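Salicylaldehyde dehydrogenase NahF (Pseudomonas putida, PDB 4JZ6) probably catalyses the NAD+-dependent oxidation of salicylaldehyde to salicylate, a step in the breakdown of naphthalene, as a member of the aldehyde dehydrogenase family. Local coordinates at residues I162-G167 / N242-T247. Residues are numbered along the deposited sequence; the frame is centred on the assembly and turned at random.
Sequences IVPWNG and NFTGST. With NK (salicylaldehyde), chain B.
Ile162 and Phe243 form a parallel beta bridge: Ile162 N donates to Asn242 O over 3.0 Å at an almost straight 178°, and Thr244 N returns a longer bond of 3.3 Å to Ile162 O, its donor lying 26° off the carbonyl plane. Past this rung the two chains draw apart, with Pro164 CA and Gly245 CA 6.0 Å from each other. On the bridge face, Ile162 CG2 comes up obliquely to the Phe243 ring, 3.6 Å from CD1 and nearly as near CE1. Chi1 of -63° turns this methyl anti to the backbone N and thus onto the aromatic carbons. Pro164 takes over where the pairing stops, its CD and CG meeting Thr244 at a slant: CD lies 3.3 Å from the carbonyl O of Thr244, and CG touches Thr244 CG2 at 3.6 Å. A water bridges Ile162 O, at 2.6 Å, and Asn242 OD1, so the Ile162 carbonyl serves both the strand pairing and the solvent molecule; Asn242 ND2 bonds to Ser161 OG. Beyond the pairing, Asn166 and Gly167 border the salicylaldehyde pocket. Asn166 ND2 comes 3.7 Å from salicylaldehyde CAD and is hydrogen-bonded to Gln299 O, which helps fix the amide's rotation. In this family an asparagine in the loop after such a strand usually contributes to the oxyanion hole, and ND2 near the aldehyde carbon is consistent with that; Thr244 packs on Glu267, a predicted active-site residue. Within the parallel core of the dinucleotide-binding-type sheet, strand 159-162 lies between strands 186-189 and 240-244, and 264-267 flanks the latter; helix 170-181 packs on Pro164, Asn242 and Thr244, while Ser246 caps helix 247-259.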
ATOM      1  N   ILE A 162       6.211 -14.361  -2.423  1.00 23.17           N
ATOM      2  CA  ILE A 162       5.510 -15.575  -2.819  1.00 22.15           C
ATOM      3  C   ILE A 162       5.234 -15.567  -4.323  1.00 25.51           C
ATOM      4  O   ILE A 162       4.624 -14.634  -4.848  1.00 22.79           O
ATOM      5  CB  ILE A 162       4.227 -15.759  -2.009  1.00 22.64           C
ATOM      6  CG1 ILE A 162       4.583 -15.933  -0.529  1.00 23.09           C
ATOM      7  CG2 ILE A 162       3.442 -16.961  -2.511  1.00 23.31           C
ATOM      8  CD1 ILE A 162       3.380 -15.947   0.409  1.00 23.62           C
ATOM      9  N   VAL A 163       5.702 -16.607  -5.009  1.00 22.21           N
ATOM     10  CA  VAL A 163       5.742 -16.622  -6.469  1.00 25.07           C
ATOM     11  C   VAL A 163       5.062 -17.855  -7.048  1.00 27.70           C
ATOM     12  O   VAL A 163       5.344 -18.971  -6.612  1.00 31.53           O
ATOM     13  CB  VAL A 163       7.196 -16.598  -6.963  1.00 21.76           C
ATOM     14  CG1 VAL A 163       7.252 -16.602  -8.481  1.00 22.22           C
ATOM     15  CG2 VAL A 163       7.910 -15.387  -6.404  1.00 21.16           C
ATOM     16  N   PRO A 164       4.164 -17.657  -8.035  1.00 29.61           N
ATOM     17  CA  PRO A 164       3.425 -18.757  -8.663  1.00 26.26           C
ATOM     18  C   PRO A 164       4.242 -19.445  -9.756  1.00 24.43           C
ATOM     19  O   PRO A 164       5.459 -19.258  -9.818  1.00 23.09           O
ATOM     20  CB  PRO A 164       2.226 -18.045  -9.281  1.00 22.87           C
ATOM     21  CG  PRO A 164       2.779 -16.727  -9.675  1.00 22.03           C
ATOM     22  CD  PRO A 164       3.757 -16.352  -8.591  1.00 28.88           C
ATOM     23  N   TRP A 165       3.570 -20.204 -10.619  1.00 24.54           N
ATOM     24  CA  TRP A 165       4.232 -21.129 -11.539  1.00 24.24           C
ATOM     25  C   TRP A 165       4.158 -20.722 -13.018  1.00 29.42           C
ATOM     26  O   TRP A 165       4.859 -21.296 -13.850  1.00 25.71           O
ATOM     27  CB  TRP A 165       3.585 -22.503 -11.381  1.00 28.10           C
ATOM     28  CG  TRP A 165       2.104 -22.385 -11.461  1.00 30.09           C
ATOM     29  CD1 TRP A 165       1.238 -22.210 -10.420  1.00 28.27           C
ATOM     30  CD2 TRP A 165       1.311 -22.368 -12.653  1.00 29.77           C
ATOM     31  NE1 TRP A 165      -0.050 -22.104 -10.890  1.00 26.34           N
ATOM     32  CE2 TRP A 165      -0.033 -22.197 -12.256  1.00 27.77           C
ATOM     33  CE3 TRP A 165       1.601 -22.495 -14.014  1.00 25.37           C
ATOM     34  CZ2 TRP A 165      -1.079 -22.148 -13.176  1.00 32.75           C
ATOM     35  CZ3 TRP A 165       0.560 -22.442 -14.926  1.00 33.73           C
ATOM     36  CH2 TRP A 165      -0.762 -22.273 -14.504  1.00 34.97           C
ATOM     37  N   ASN A 166       3.309 -19.752 -13.354  1.00 23.44           N
ATOM     38  CA  ASN A 166       3.023 -19.455 -14.762  1.00 28.42           C
ATOM     39  C   ASN A 166       4.077 -18.610 -15.480  1.00 27.85           C
ATOM     40  O   ASN A 166       4.649 -19.041 -16.483  1.00 34.92           O
ATOM     41  CB  ASN A 166       1.625 -18.853 -14.922  1.00 23.17           C
ATOM     42  CG  ASN A 166       1.421 -17.629 -14.065  1.00 27.61           C
ATOM     43  OD1 ASN A 166       2.097 -17.457 -13.050  1.00 25.43           O
ATOM     44  ND2 ASN A 166       0.489 -16.766 -14.465  1.00 35.27           N
ATOM     45  N   GLY A 167       4.326 -17.408 -14.977  1.00 31.82           N
ATOM     46  CA  GLY A 167       5.476 -16.636 -15.412  1.00 26.27           C
ATOM     47  C   GLY A 167       6.657 -17.172 -14.629  1.00 21.78           C
ATOM     48  O   GLY A 167       7.302 -16.453 -13.865  1.00 21.36           O
ATOM     49  N   ASN A 242       5.144  -9.476  -0.767  1.00 30.66           N
ATOM     50  CA  ASN A 242       4.581  -9.424  -2.110  1.00 26.97           C
ATOM     51  C   ASN A 242       4.006 -10.790  -2.470  1.00 22.62           C
ATOM     52  O   ASN A 242       4.648 -11.826  -2.256  1.00 20.63           O
ATOM     53  CB  ASN A 242       5.609  -8.950  -3.148  1.00 25.63           C
ATOM     54  CG  ASN A 242       6.809  -9.870  -3.249  1.00 21.86           C
ATOM     55  OD1 ASN A 242       6.917 -10.669  -4.177  1.00 24.84           O
ATOM     56  ND2 ASN A 242       7.717  -9.761  -2.295  1.00 19.42           N
ATOM     57  N   PHE A 243       2.779 -10.786  -2.978  1.00 22.87           N
ATOM     58  CA  PHE A 243       2.116 -12.019  -3.369  1.00 23.69           C
ATOM     59  C   PHE A 243       1.601 -11.949  -4.793  1.00 23.80           C
ATOM     60  O   PHE A 243       0.921 -10.995  -5.173  1.00 26.53           O
ATOM     61  CB  PHE A 243       0.946 -12.325  -2.441  1.00 23.76           C
ATOM     62  CG  PHE A 243       0.166 -13.542  -2.847  1.00 27.10           C
ATOM     63  CD1 PHE A 243       0.561 -14.802  -2.422  1.00 25.69           C
ATOM     64  CD2 PHE A 243      -0.953 -13.429  -3.661  1.00 23.22           C
ATOM     65  CE1 PHE A 243      -0.148 -15.927  -2.797  1.00 28.20           C
ATOM     66  CE2 PHE A 243      -1.671 -14.549  -4.040  1.00 24.71           C
ATOM     67  CZ  PHE A 243      -1.268 -15.800  -3.609  1.00 29.27           C
ATOM     68  N   THR A 244       1.915 -12.973  -5.573  1.00 20.96           N
ATOM     69  CA  THR A 244       1.391 -13.082  -6.918  1.00 20.90           C
ATOM     70  C   THR A 244       0.652 -14.406  -7.014  1.00 30.21           C
ATOM     71  O   THR A 244       1.198 -15.461  -6.682  1.00 28.33           O
ATOM     72  CB  THR A 244       2.513 -12.982  -7.974  1.00 24.10           C
ATOM     73  OG1 THR A 244       3.126 -11.686  -7.902  1.00 19.87           O
ATOM     74  CG2 THR A 244       1.953 -13.187  -9.378  1.00 23.46           C
ATOM     75  N   GLY A 245      -0.605 -14.341  -7.440  1.00 21.86           N
ATOM     76  CA  GLY A 245      -1.471 -15.505  -7.449  1.00 22.65           C
ATOM     77  C   GLY A 245      -2.939 -15.124  -7.476  1.00 22.91           C
ATOM     78  O   GLY A 245      -3.282 -13.985  -7.777  1.00 28.58           O
ATOM     79  N   SER A 246      -3.810 -16.074  -7.154  1.00 26.80           N
ATOM     80  CA  SER A 246      -5.253 -15.865  -7.264  1.00 28.07           C
ATOM     81  C   SER A 246      -5.800 -14.858  -6.260  1.00 26.72           C
ATOM     82  O   SER A 246      -5.333 -14.779  -5.121  1.00 24.08           O
ATOM     83  CB  SER A 246      -6.006 -17.190  -7.116  1.00 32.71           C
ATOM     84  OG  SER A 246      -5.888 -17.704  -5.801  1.00 25.63           O
ATOM     85  N   THR A 247      -6.799 -14.099  -6.702  1.00 28.78           N
ATOM     86  CA  THR A 247      -7.504 -13.148  -5.858  1.00 26.55           C
ATOM     87  C   THR A 247      -8.001 -13.827  -4.590  1.00 28.42           C
ATOM     88  O   THR A 247      -7.826 -13.305  -3.485  1.00 35.81           O
ATOM     89  CB  THR A 247      -8.705 -12.553  -6.609  1.00 40.37           C
ATOM     90  OG1 THR A 247      -8.251 -11.955  -7.830  1.00 45.92           O
ATOM     91  CG2 THR A 247      -9.407 -11.504  -5.755  1.00 45.58           C
TER
HETATM   92  OAH  NK B 501       0.179 -12.763 -15.651  1.00 34.03           O
HETATM   93  CAD  NK B 501       1.213 -13.266 -15.259  1.00 24.65           C
HETATM   94  CAA  NK B 501       2.461 -12.642 -15.750  1.00 25.42           C
HETATM   95  CAC  NK B 501       2.674 -11.267 -15.659  1.00 20.73           C
HETATM   96  CAG  NK B 501       3.864 -10.730 -16.140  1.00 20.00           C
HETATM   97  CAI  NK B 501       4.820 -11.545 -16.716  1.00 19.66           C
HETATM   98  CAE  NK B 501       4.606 -12.908 -16.813  1.00 29.08           C
HETATM   99  CAB  NK B 501       3.421 -13.460 -16.330  1.00 29.44           C
HETATM  100  OAF  NK B 501       3.161 -14.808 -16.403  1.00 32.05           O
HETATM  101  O   HOH W   1       5.142 -12.220  -5.636  1.00 26.23           O